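Local coordinates for glucose-binding protein (Thermus thermophilus HB27, PDB 2B3F) that binds galactose or glucose as a periplasmic sugar-binding protein and probably hands it to a membrane transport system, at residues A[5-9]-A[277-281]; A[183-187]-A[341-345]; A[79-84]-A[281-285]; A[93-98]-A[316-320]. One frame throughout, in Å; residues are numbered along the deposited sequence.

In the fold
Contact 1 is fully buried: strands 2-7 and 272-280, each paired with strand 62-66, bring aromatic rings and an aspartate to the galactose. Contacts 2, 3 and 4 are only partly buried. Contact 2 reaches the same sheet through strand 341-344, which pairs with 272-280, but lies on the other side of the chain's centre and ends in a solvent-side salt bridge. Contact 3 continues from contact 1, sharing Gly281; there the strand has become a loop, and backbone bonds, waters and charged side chains replace rings. Contact 4 joins a short helix to a loop by one backbone bond and apolar packing, its own salt bridge staying within the loop.

Contact 1 (A[5-9]-A[277-281]); sequences IFSWW and SDSFG. With GAL (beta-D-galactopyranose), chain G.
Ile5 meets Phe280 at about a right angle, its CG2 methyl 3.9 Å from Phe280 CE1, and the carbonyl O of Phe6 leans on the same ring carbon. At Ser7 the strand gives way to an ST turn: OG accepts the backbone N of Trp9 at 3.1 Å, and the two indoles that follow, with Asp278, form part of the galactose pocket. Trp8 sends NE1 to the ring oxygen O5 of galactose (3.3 Å), and its CZ2 lies beside the anomeric O1. Trp9, whose CG stands anti to its own carbonyl carbon (chi1 -71°), points across to strand 278-280. Its NE1 donates to galactose O3 at 3.0 Å and more weakly to O4, while the six-membered ring meets two partners. CZ2 lies 3.5 Å from Asp278 OD2, which sits near the indole plane with the carboxylate turned 88° to it; CZ3 comes to 3.7 Å from Phe280 CZ, the rings being oblique at 67°. The Asp278 carboxylate takes one sugar hydroxyl on each oxygen, O2 on OD1 and O3 on OD2, both at 2.6 Å, so tryptophan and aspartate hold O3 together. With an alanine here instead of Trp9, O3 would probably lose this indole donor and a gap would open beside Phe280 and the aspartate. Gln64 serves as second shell, bonding both Asp278 OD1 and the backbone N of Trp8. Its strand, 62-66, runs between the two segments and pairs with both; helix 15-27 packs on Ile5 and Trp9; Trp295 of helix 289-299 meets Phe280 edge-to-face.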
loop_
_atom_site.group_PDB
_atom_site.type_symbol
_atom_site.label_atom_id
_atom_site.label_comp_id
_atom_site.label_asym_id
_atom_site.label_seq_id
_atom_site.Cartn_x
_atom_site.Cartn_y
_atom_site.Cartn_z
ATOM N N ILE A 5 -1.639 -14.058 15.112
ATOM C CA ILE A 5 -1.905 -13.004 14.134
ATOM C C ILE A 5 -0.685 -12.901 13.234
ATOM O O ILE A 5 0.401 -12.611 13.717
ATOM C CB ILE A 5 -2.089 -11.646 14.797
ATOM C CG1 ILE A 5 -3.285 -11.651 15.777
ATOM C CG2 ILE A 5 -2.314 -10.567 13.749
ATOM C CD1 ILE A 5 -3.301 -10.478 16.698
ATOM N N PHE A 6 -0.905 -13.098 11.940
ATOM C CA PHE A 6 0.162 -13.119 10.940
ATOM C C PHE A 6 0.126 -11.800 10.157
ATOM O O PHE A 6 -0.920 -11.365 9.686
ATOM C CB PHE A 6 -0.043 -14.340 10.047
ATOM C CG PHE A 6 1.071 -14.607 9.053
ATOM C CD1 PHE A 6 1.963 -15.651 9.265
ATOM C CD2 PHE A 6 1.173 -13.868 7.878
ATOM C CE1 PHE A 6 2.987 -15.929 8.339
ATOM C CE2 PHE A 6 2.187 -14.164 6.941
ATOM C CZ PHE A 6 3.079 -15.193 7.192
ATOM N N SER A 7 1.271 -11.133 10.035
ATOM C CA SER A 7 1.341 -9.848 9.345
ATOM C C SER A 7 2.797 -9.560 8.969
ATOM O O SER A 7 3.704 -10.341 9.301
ATOM C CB SER A 7 0.814 -8.702 10.229
ATOM O OG SER A 7 1.775 -8.270 11.193
ATOM N N TRP A 8 2.998 -8.430 8.308
ATOM C CA TRP A 8 4.363 -7.931 8.091
ATOM C C TRP A 8 4.655 -6.651 8.841
ATOM O O TRP A 8 5.572 -5.880 8.480
ATOM C CB TRP A 8 4.689 -7.843 6.598
ATOM C CG TRP A 8 3.932 -6.930 5.731
ATOM C CD1 TRP A 8 4.236 -5.633 5.414
ATOM C CD2 TRP A 8 2.799 -7.277 4.925
ATOM N NE1 TRP A 8 3.342 -5.138 4.478
ATOM C CE2 TRP A 8 2.456 -6.138 4.158
ATOM C CE3 TRP A 8 2.035 -8.441 4.780
ATOM C CZ2 TRP A 8 1.374 -6.134 3.269
ATOM C CZ3 TRP A 8 0.974 -8.431 3.910
ATOM C CH2 TRP A 8 0.653 -7.294 3.168
ATOM N N TRP A 9 3.917 -6.425 9.933
ATOM C CA TRP A 9 4.082 -5.203 10.662
ATOM C C TRP A 9 5.154 -5.333 11.757
ATOM O O TRP A 9 4.908 -5.189 12.943
ATOM C CB TRP A 9 2.722 -4.745 11.191
ATOM C CG TRP A 9 1.825 -4.256 10.106
ATOM C CD1 TRP A 9 2.175 -3.610 8.943
ATOM C CD2 TRP A 9 0.400 -4.370 10.087
ATOM N NE1 TRP A 9 1.045 -3.323 8.208
ATOM C CE2 TRP A 9 -0.054 -3.771 8.893
ATOM C CE3 TRP A 9 -0.533 -4.915 10.971
ATOM C CZ2 TRP A 9 -1.405 -3.694 8.570
ATOM C CZ3 TRP A 9 -1.881 -4.871 10.628
ATOM C CH2 TRP A 9 -2.301 -4.241 9.459
ATOM N N SER A 277 -5.966 -1.383 0.992
ATOM C CA SER A 277 -6.562 -1.611 2.305
ATOM C C SER A 277 -6.043 -2.893 2.906
ATOM O O SER A 277 -6.107 -3.944 2.279
ATOM C CB SER A 277 -8.095 -1.654 2.197
ATOM O OG SER A 277 -8.661 -1.966 3.457
ATOM N N ASP A 278 -5.485 -2.779 4.113
ATOM C CA ASP A 278 -5.088 -3.909 4.910
ATOM C C ASP A 278 -6.343 -4.491 5.554
ATOM O O ASP A 278 -7.156 -3.741 6.081
ATOM C CB ASP A 278 -4.096 -3.474 5.985
ATOM C CG ASP A 278 -2.760 -2.988 5.390
ATOM O OD1 ASP A 278 -2.191 -3.766 4.591
ATOM O OD2 ASP A 278 -2.329 -1.865 5.721
ATOM N N SER A 279 -6.481 -5.805 5.479
ATOM C CA SER A 279 -7.650 -6.514 5.987
ATOM C C SER A 279 -7.234 -7.832 6.635
ATOM O O SER A 279 -6.120 -8.325 6.423
ATOM C CB SER A 279 -8.662 -6.712 4.839
ATOM O OG SER A 279 -8.297 -7.731 3.944
ATOM N N PHE A 280 -8.143 -8.402 7.433
ATOM C CA PHE A 280 -7.942 -9.698 8.060
ATOM C C PHE A 280 -9.156 -10.572 7.787
ATOM O O PHE A 280 -10.277 -10.081 7.865
ATOM C CB PHE A 280 -7.769 -9.553 9.569
ATOM C CG PHE A 280 -6.437 -8.967 9.968
ATOM C CD1 PHE A 280 -5.333 -9.791 10.181
ATOM C CD2 PHE A 280 -6.299 -7.601 10.134
ATOM C CE1 PHE A 280 -4.094 -9.241 10.546
ATOM C CE2 PHE A 280 -5.074 -7.046 10.505
ATOM C CZ PHE A 280 -3.964 -7.891 10.699
ATOM N N GLY A 281 -8.911 -11.850 7.518
ATOM C CA GLY A 281 -9.985 -12.819 7.373
ATOM C C GLY A 281 -9.875 -13.982 8.323
ATOM O O GLY A 281 -9.136 -13.943 9.312
HETATM C C1 GAL G . 1.785 -2.292 2.347
HETATM C C2 GAL G . 0.845 -2.485 3.544
HETATM C C3 GAL G . 1.067 -1.428 4.618
HETATM C C4 GAL G . 2.544 -1.337 5.005
HETATM C C5 GAL G . 3.390 -1.252 3.712
HETATM C C6 GAL G . 4.908 -1.173 3.944
HETATM O O1 GAL G . 1.619 -3.306 1.403
HETATM O O2 GAL G . -0.514 -2.488 3.076
HETATM O O3 GAL G . 0.293 -1.734 5.770
HETATM O O4 GAL G . 2.847 -2.467 5.779
HETATM O O5 GAL G . 3.129 -2.327 2.843
HETATM O O6 GAL G . 5.404 -2.403 4.379
#

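Contact 2 (A[183-187]-A[341-345]); sequences PDDWN and RIVGS
Trp186 holds CG anti to its backbone N (chi1 170°), which carries the indole out of the helix to Val343 and Gly344, while Arg341 starts out extended and then folds at chi2 (76°) to lay its guanidinium against Pro183 and Asp184. The motif is alpha/beta packing: helix 166-190 lies against strand 341-344 of the mixed sheet, the short axes 9.1 Å apart and inclined by only 25°. Alternate strand residues, Arg341 and Val343, face the helix. Val343 fills the middle, with Val343 CG1 3.6 Å from Pro183 CB and Val343 CB 3.8 Å from Trp186 CD1. On the solvent side the Pro183 ring covers one face of the Arg341 guanidinium, CB standing over its centre and CG 3.6 Å from NH1. Asp184 reaches that group at its edge, forming a salt bridge through a single oxygen: OD1 takes NH2 at 2.8 Å and, weakly, NH1. NH2 meets OD1 on its anti side, out of the carboxylate plane but in that of the guanidinium. The proline over one face and the aspartate at the edge probably limit how the guanidinium can turn. Backbone bonds to Phe273 and Met275 tie the strand to its neighbour 272-280, and Trp190 meets Trp186 edge-to-face. At the buried end of the contact, Trp186 NE1 donates to Gly344 O at 2.9 Å, the bond lying near the indole plane and in the carbonyl plane.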
loop_
_atom_site.group_PDB
_atom_site.type_symbol
_atom_site.label_atom_id
_atom_site.label_comp_id
_atom_site.label_asym_id
_atom_site.label_seq_id
_atom_site.Cartn_x
_atom_site.Cartn_y
_atom_site.Cartn_z
ATOM N N PRO A 183 -6.766 8.037 -14.612
ATOM C CA PRO A 183 -7.437 6.963 -13.881
ATOM C C PRO A 183 -8.190 5.940 -14.739
ATOM O O PRO A 183 -8.216 4.740 -14.417
ATOM C CB PRO A 183 -8.390 7.715 -12.938
ATOM C CG PRO A 183 -8.525 9.073 -13.515
ATOM C CD PRO A 183 -7.273 9.372 -14.252
ATOM N N ASP A 184 -8.797 6.389 -15.833
ATOM C CA ASP A 184 -9.584 5.475 -16.647
ATOM C C ASP A 184 -8.708 4.451 -17.344
ATOM O O ASP A 184 -9.005 3.262 -17.302
ATOM C CB ASP A 184 -10.413 6.249 -17.673
ATOM C CG ASP A 184 -11.585 6.989 -17.039
ATOM O OD1 ASP A 184 -12.177 6.488 -16.062
ATOM O OD2 ASP A 184 -11.919 8.080 -17.549
ATOM N N ASP A 185 -7.637 4.905 -17.994
ATOM C CA ASP A 185 -6.742 3.974 -18.691
ATOM C C ASP A 185 -5.892 3.158 -17.710
ATOM O O ASP A 185 -5.574 2.009 -18.009
ATOM C CB ASP A 185 -5.863 4.674 -19.731
ATOM C CG ASP A 185 -6.496 4.698 -21.116
ATOM O OD1 ASP A 185 -7.472 3.964 -21.372
ATOM O OD2 ASP A 185 -5.992 5.465 -21.950
ATOM N N TRP A 186 -5.564 3.728 -16.548
ATOM C CA TRP A 186 -5.022 2.906 -15.437
ATOM C C TRP A 186 -5.949 1.719 -15.169
ATOM O O TRP A 186 -5.524 0.561 -15.178
ATOM C CB TRP A 186 -4.773 3.737 -14.169
ATOM C CG TRP A 186 -4.455 2.902 -12.964
ATOM C CD1 TRP A 186 -5.295 2.587 -11.936
ATOM C CD2 TRP A 186 -3.204 2.272 -12.667
ATOM N NE1 TRP A 186 -4.655 1.778 -11.032
ATOM C CE2 TRP A 186 -3.364 1.576 -11.448
ATOM C CE3 TRP A 186 -1.972 2.210 -13.328
ATOM C CZ2 TRP A 186 -2.330 0.832 -10.861
ATOM C CZ3 TRP A 186 -0.936 1.474 -12.746
ATOM C CH2 TRP A 186 -1.122 0.802 -11.516
ATOM N N ASN A 187 -7.239 1.986 -14.962
ATOM C CA ASN A 187 -8.206 0.908 -14.715
ATOM C C ASN A 187 -8.295 -0.074 -15.869
ATOM O O ASN A 187 -8.522 -1.284 -15.666
ATOM C CB ASN A 187 -9.609 1.473 -14.414
ATOM C CG ASN A 187 -9.683 2.202 -13.057
ATOM O OD1 ASN A 187 -8.754 2.143 -12.249
ATOM N ND2 ASN A 187 -10.800 2.890 -12.807
ATOM N N ARG A 341 -11.365 11.068 -7.035
ATOM C CA ARG A 341 -11.577 9.869 -7.810
ATOM C C ARG A 341 -10.689 8.777 -7.218
ATOM O O ARG A 341 -9.506 9.026 -6.983
ATOM C CB ARG A 341 -11.156 10.128 -9.257
ATOM C CG ARG A 341 -11.048 8.917 -10.139
ATOM C CD ARG A 341 -12.391 8.397 -10.577
ATOM N NE ARG A 341 -12.276 7.190 -11.396
ATOM C CZ ARG A 341 -12.108 7.156 -12.725
ATOM N NH1 ARG A 341 -12.037 8.263 -13.454
ATOM N NH2 ARG A 341 -12.017 5.972 -13.335
ATOM N N ILE A 342 -11.260 7.599 -6.990
ATOM C CA ILE A 342 -10.540 6.485 -6.365
ATOM C C ILE A 342 -10.141 5.461 -7.420
ATOM O O ILE A 342 -10.953 5.044 -8.252
ATOM C CB ILE A 342 -11.402 5.777 -5.282
ATOM C CG1 ILE A 342 -11.958 6.775 -4.265
ATOM C CG2 ILE A 342 -10.607 4.685 -4.581
ATOM C CD1 ILE A 342 -10.952 7.657 -3.655
ATOM N N VAL A 343 -8.867 5.059 -7.394
ATOM C CA VAL A 343 -8.421 3.877 -8.144
ATOM C C VAL A 343 -7.611 3.010 -7.187
ATOM O O VAL A 343 -7.307 3.442 -6.068
ATOM C CB VAL A 343 -7.536 4.241 -9.381
ATOM C CG1 VAL A 343 -8.289 5.187 -10.346
ATOM C CG2 VAL A 343 -6.222 4.874 -8.945
ATOM N N GLY A 344 -7.270 1.808 -7.642
ATOM C CA GLY A 344 -6.584 0.839 -6.785
ATOM C C GLY A 344 -5.105 0.722 -7.117
ATOM O O GLY A 344 -4.686 0.911 -8.267
ATOM N N SER A 345 -4.340 0.380 -6.086
ATOM C CA SER A 345 -2.923 0.025 -6.224
ATOM C C SER A 345 -2.683 -1.341 -6.841
ATOM O O SER A 345 -3.382 -2.307 -6.539
ATOM C CB SER A 345 -2.267 0.067 -4.841
ATOM O OG SER A 345 -0.907 -0.350 -4.881
#

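Contact 3 (A[79-84]-A[281-285]); sequences NRMEDL and GLPKG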
loop_
_atom_site.group_PDB
_atom_site.type_symbol
_atom_site.label_atom_id
_atom_site.label_comp_id
_atom_site.label_asym_id
_atom_site.label_seq_id
_atom_site.Cartn_x
_atom_site.Cartn_y
_atom_site.Cartn_z
ATOM N N ASN A 79 -10.440 -21.797 -2.006
ATOM C CA ASN A 79 -11.410 -22.326 -1.046
ATOM C C ASN A 79 -10.784 -22.580 0.327
ATOM O O ASN A 79 -11.081 -23.572 0.990
ATOM C CB ASN A 79 -12.055 -23.601 -1.641
ATOM C CG ASN A 79 -12.832 -23.310 -2.929
ATOM O OD1 ASN A 79 -12.540 -23.875 -4.003
ATOM N ND2 ASN A 79 -13.794 -22.386 -2.840
ATOM N N ARG A 80 -9.892 -21.682 0.749
ATOM C CA ARG A 80 -9.196 -21.816 2.039
ATOM C C ARG A 80 -9.641 -20.821 3.108
ATOM O O ARG A 80 -9.137 -20.870 4.231
ATOM C CB ARG A 80 -7.676 -21.688 1.830
ATOM C CG ARG A 80 -7.072 -22.811 1.030
ATOM C CD ARG A 80 -7.187 -24.210 1.695
ATOM N NE ARG A 80 -6.393 -25.206 0.951
ATOM C CZ ARG A 80 -5.145 -25.563 1.264
ATOM N NH1 ARG A 80 -4.526 -25.028 2.304
ATOM N NH2 ARG A 80 -4.490 -26.459 0.528
ATOM N N MET A 81 -10.584 -19.947 2.767
ATOM C CA MET A 81 -11.076 -18.928 3.676
ATOM C C MET A 81 -12.563 -19.142 3.975
ATOM O O MET A 81 -13.309 -19.627 3.112
ATOM C CB MET A 81 -10.933 -17.533 3.053
ATOM C CG MET A 81 -9.519 -17.132 2.622
ATOM S SD MET A 81 -8.345 -17.241 3.964
ATOM C CE MET A 81 -8.673 -15.733 4.838
ATOM N N GLU A 82 -12.978 -18.742 5.178
ATOM C CA GLU A 82 -14.397 -18.760 5.546
ATOM C C GLU A 82 -15.122 -17.509 5.047
ATOM O O GLU A 82 -14.593 -16.397 5.058
ATOM C CB GLU A 82 -14.573 -18.853 7.063
ATOM C CG GLU A 82 -14.174 -20.167 7.656
ATOM C CD GLU A 82 -14.785 -20.404 9.028
ATOM O OE1 GLU A 82 -15.902 -19.879 9.273
ATOM O OE2 GLU A 82 -14.138 -21.107 9.839
ATOM N N ASP A 83 -16.366 -17.710 4.629
ATOM C CA ASP A 83 -17.265 -16.635 4.249
ATOM C C ASP A 83 -17.695 -15.898 5.506
ATOM O O ASP A 83 -18.156 -16.523 6.468
ATOM C CB ASP A 83 -18.478 -17.256 3.535
ATOM C CG ASP A 83 -19.459 -16.242 3.003
ATOM O OD1 ASP A 83 -19.295 -15.024 3.167
ATOM O OD2 ASP A 83 -20.456 -16.700 2.386
ATOM N N LEU A 84 -17.525 -14.577 5.501
ATOM C CA LEU A 84 -17.791 -13.723 6.649
ATOM C C LEU A 84 -19.127 -12.967 6.558
ATOM O O LEU A 84 -19.380 -12.083 7.364
ATOM C CB LEU A 84 -16.660 -12.696 6.814
ATOM C CG LEU A 84 -15.240 -13.270 6.896
ATOM C CD1 LEU A 84 -14.225 -12.131 7.038
ATOM C CD2 LEU A 84 -15.116 -14.221 8.072
ATOM N N GLY A 281 -8.911 -11.850 7.518
ATOM C CA GLY A 281 -9.985 -12.819 7.373
ATOM C C GLY A 281 -9.875 -13.982 8.323
ATOM O O GLY A 281 -9.136 -13.943 9.312
ATOM N N LEU A 282 -10.603 -15.039 7.988
ATOM C CA LEU A 282 -10.704 -16.216 8.825
ATOM C C LEU A 282 -10.379 -17.453 7.999
ATOM O O LEU A 282 -11.238 -17.975 7.292
ATOM C CB LEU A 282 -12.112 -16.308 9.420
ATOM C CG LEU A 282 -12.336 -17.450 10.424
ATOM C CD1 LEU A 282 -11.443 -17.272 11.634
ATOM C CD2 LEU A 282 -13.784 -17.482 10.869
ATOM N N PRO A 283 -9.124 -17.924 8.062
ATOM C CA PRO A 283 -8.768 -19.149 7.345
ATOM C C PRO A 283 -9.547 -20.350 7.857
ATOM O O PRO A 283 -9.700 -20.501 9.068
ATOM C CB PRO A 283 -7.271 -19.330 7.666
ATOM C CG PRO A 283 -6.809 -18.011 8.163
ATOM C CD PRO A 283 -7.978 -17.336 8.777
ATOM N N LYS A 284 -9.998 -21.206 6.945
ATOM C CA LYS A 284 -10.494 -22.532 7.331
ATOM C C LYS A 284 -9.389 -23.308 8.049
ATOM O O LYS A 284 -8.209 -23.242 7.680
ATOM C CB LYS A 284 -10.954 -23.322 6.108
ATOM C CG LYS A 284 -12.088 -22.695 5.353
ATOM C CD LYS A 284 -12.548 -23.620 4.240
ATOM C CE LYS A 284 -13.509 -22.946 3.325
ATOM N NZ LYS A 284 -14.020 -23.921 2.329
ATOM N N GLY A 285 -9.775 -24.041 9.090
ATOM C CA GLY A 285 -8.826 -24.848 9.823
ATOM C C GLY A 285 -8.062 -24.087 10.888
ATOM O O GLY A 285 -7.201 -24.662 11.557
HETATM O O HOH W 1 -7.133 -22.208 5.541
HETATM O O HOH W 2 -14.951 -21.132 1.268
HETATM O O HOH W 3 -12.210 -15.023 5.601
HETATM O O HOH W 4 -11.640 -21.271 10.776
HETATM O O HOH W 5 -13.062 -23.824 9.410
#
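Two backbone bonds tie the loops together: Glu82 N donates to Leu282 O at 2.8 Å, almost straight (170°), and Lys284 N to Arg80 O at 2.9 Å. They flank Met81 and Pro283, the non-hydrogen-bonded pair of a single antiparallel bridge, a position that asks no N-H of the proline. Water extends the link: one molecule donates to both Arg80 O and Lys284 O, another joins Glu82 O to Leu282 N. The extended Lys284 chain runs along the 79-81 backbone and ends in a weak bond from NZ to Asn79 O (3.2 Å). Glu82 lays its carboxylate over Leu282, OE1 3.6 Å from CD2, while OE2 is salt-bridged to Arg289 and shares a water with Pro283 O. Shortening Glu82 to an alanine is likely to leave Arg289 without that charge and uncover the Leu282 methyl. Inward, Leu84 CD2 touches Leu282 CB at 3.9 Å, and Met81, bent at chi2 and chi3, brings SD to 3.9 Å from Pro283 CA. The direct bonds between the loops, the weak Lys284 one apart, thus run main chain to main chain, while side chains supply the packing and the salt bridge to Arg289.

Contact 4 (A[93-98]-A[316-320]); sequences WLQAFP and AARLD
The short helix 93-96 is met here, near its C-terminal end, by the loop that follows helix 302-312. Ala96 O, near the end of that weakly bonded helix, accepts Leu319 N at 2.9 Å in a nearly straight bond (174°) and also a water, 2.9 Å from that Ala96 O, which in turn takes the N-H of Asp320. Two donors thus grip one carbonyl oxygen, and the CA-H of Arg318 leans on it as well. Arg318 bends at chi3 (69°) to turn its guanidinium back over the helix. One face rests on the Ala96 methyl, CB lying 3.7 Å from NH1, while the edge of the Trp93 indole stands by NH1. The loop's own Asp320 holds this group side-on, NE to OD1 at 2.8 Å and NH2 to OD2 at 2.9 Å, and Gly300 O takes NH1, so its rotation is fixed on several sides. Phe97 CE1 touches Arg318 CG at 3.6 Å and Ala317 CB at 3.8 Å, with Ala317 O near the ring plane at its edge. Leu319 and Pro98 lie side by side, running opposite ways, Leu319 CG 4.1 Å from Pro98 CD. Helices 302-312 and 99-105 add Gln305 and Ile102 against Phe97. The two segments are 218 residues apart; lobes built from discontinuous parts of the chain are a hallmark of the periplasmic binding-protein fold.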
loop_
_atom_site.group_PDB
_atom_site.type_symbol
_atom_site.label_atom_id
_atom_site.label_comp_id
_atom_site.label_asym_id
_atom_site.label_seq_id
_atom_site.Cartn_x
_atom_site.Cartn_y
_atom_site.Cartn_z
ATOM N N TRP A 93 -21.730 -4.175 9.361
ATOM C CA TRP A 93 -20.609 -3.665 8.567
ATOM C C TRP A 93 -20.963 -3.275 7.132
ATOM O O TRP A 93 -20.234 -2.519 6.510
ATOM C CB TRP A 93 -19.461 -4.664 8.546
ATOM C CG TRP A 93 -18.701 -4.779 9.844
ATOM C CD1 TRP A 93 -18.610 -3.853 10.832
ATOM C CD2 TRP A 93 -17.890 -5.882 10.244
ATOM N NE1 TRP A 93 -17.796 -4.326 11.837
ATOM C CE2 TRP A 93 -17.349 -5.572 11.492
ATOM C CE3 TRP A 93 -17.577 -7.109 9.660
ATOM C CZ2 TRP A 93 -16.510 -6.452 12.175
ATOM C CZ3 TRP A 93 -16.764 -7.976 10.336
ATOM C CH2 TRP A 93 -16.224 -7.639 11.570
ATOM N N LEU A 94 -22.084 -3.765 6.601
ATOM C CA LEU A 94 -22.480 -3.398 5.237
ATOM C C LEU A 94 -22.835 -1.910 5.111
ATOM O O LEU A 94 -22.790 -1.349 4.015
ATOM C CB LEU A 94 -23.623 -4.302 4.726
ATOM C CG LEU A 94 -23.248 -5.771 4.499
ATOM C CD1 LEU A 94 -24.425 -6.558 3.954
ATOM C CD2 LEU A 94 -22.065 -5.876 3.544
ATOM N N GLN A 95 -23.170 -1.270 6.232
ATOM C CA GLN A 95 -23.430 0.156 6.273
ATOM C C GLN A 95 -22.252 0.942 6.804
ATOM O O GLN A 95 -22.155 2.143 6.575
ATOM C CB GLN A 95 -24.664 0.464 7.151
ATOM C CG GLN A 95 -26.005 -0.027 6.563
ATOM C CD GLN A 95 -26.185 -1.520 6.667
ATOM O OE1 GLN A 95 -25.987 -2.111 7.731
ATOM N NE2 GLN A 95 -26.565 -2.143 5.563
ATOM N N ALA A 96 -21.363 0.253 7.524
ATOM C CA ALA A 96 -20.208 0.891 8.153
ATOM C C ALA A 96 -19.048 1.202 7.193
ATOM O O ALA A 96 -18.265 2.075 7.485
ATOM C CB ALA A 96 -19.700 0.017 9.285
ATOM N N PHE A 97 -18.937 0.465 6.089
ATOM C CA PHE A 97 -17.862 0.677 5.103
ATOM C C PHE A 97 -18.431 1.179 3.782
ATOM O O PHE A 97 -19.590 0.845 3.440
ATOM C CB PHE A 97 -17.120 -0.634 4.831
ATOM C CG PHE A 97 -16.448 -1.208 6.038
ATOM C CD1 PHE A 97 -15.434 -0.510 6.659
ATOM C CD2 PHE A 97 -16.839 -2.433 6.555
ATOM C CE1 PHE A 97 -14.813 -1.023 7.793
ATOM C CE2 PHE A 97 -16.228 -2.958 7.684
ATOM C CZ PHE A 97 -15.197 -2.233 8.304
ATOM N N PRO A 98 -17.620 1.929 3.006
ATOM C CA PRO A 98 -18.068 2.398 1.683
ATOM C C PRO A 98 -18.285 1.243 0.726
ATOM O O PRO A 98 -17.595 0.222 0.806
ATOM C CB PRO A 98 -16.936 3.314 1.198
ATOM C CG PRO A 98 -15.780 3.041 2.047
ATOM C CD PRO A 98 -16.233 2.343 3.301
ATOM N N ALA A 316 -8.953 5.382 8.792
ATOM C CA ALA A 316 -9.864 4.291 9.045
ATOM C C ALA A 316 -10.643 3.941 7.772
ATOM O O ALA A 316 -10.916 4.810 6.948
ATOM C CB ALA A 316 -10.842 4.677 10.160
ATOM N N ALA A 317 -10.990 2.671 7.643
ATOM C CA ALA A 317 -11.922 2.216 6.593
ATOM C C ALA A 317 -13.381 2.557 6.972
ATOM O O ALA A 317 -14.205 2.807 6.096
ATOM C CB ALA A 317 -11.789 0.738 6.363
ATOM N N ARG A 318 -13.684 2.556 8.264
ATOM C CA ARG A 318 -15.056 2.846 8.731
ATOM C C ARG A 318 -15.459 4.261 8.404
ATOM O O ARG A 318 -14.720 5.207 8.698
ATOM C CB ARG A 318 -15.181 2.638 10.233
ATOM C CG ARG A 318 -15.258 1.192 10.637
ATOM C CD ARG A 318 -15.533 1.096 12.105
ATOM N NE ARG A 318 -16.895 1.559 12.399
ATOM C CZ ARG A 318 -17.948 0.772 12.536
ATOM N NH1 ARG A 318 -17.855 -0.545 12.478
ATOM N NH2 ARG A 318 -19.120 1.333 12.792
ATOM N N LEU A 319 -16.677 4.418 7.862
ATOM C CA LEU A 319 -17.216 5.739 7.545
ATOM C C LEU A 319 -17.409 6.645 8.781
ATOM O O LEU A 319 -17.377 7.866 8.650
ATOM C CB LEU A 319 -18.555 5.602 6.795
ATOM C CG LEU A 319 -18.541 4.977 5.400
ATOM C CD1 LEU A 319 -19.933 4.511 4.966
ATOM C CD2 LEU A 319 -17.989 5.954 4.407
ATOM N N ASP A 320 -17.601 6.054 9.966
ATOM C CA ASP A 320 -17.908 6.822 11.178
ATOM C C ASP A 320 -16.670 7.256 11.969
ATOM O O ASP A 320 -16.771 7.768 13.092
ATOM C CB ASP A 320 -18.927 6.091 12.083
ATOM C CG ASP A 320 -18.418 4.788 12.670
ATOM O OD1 ASP A 320 -17.249 4.378 12.395
ATOM O OD2 ASP A 320 -19.203 4.150 13.437
HETATM O O HOH W 6 -18.795 3.336 10.031
#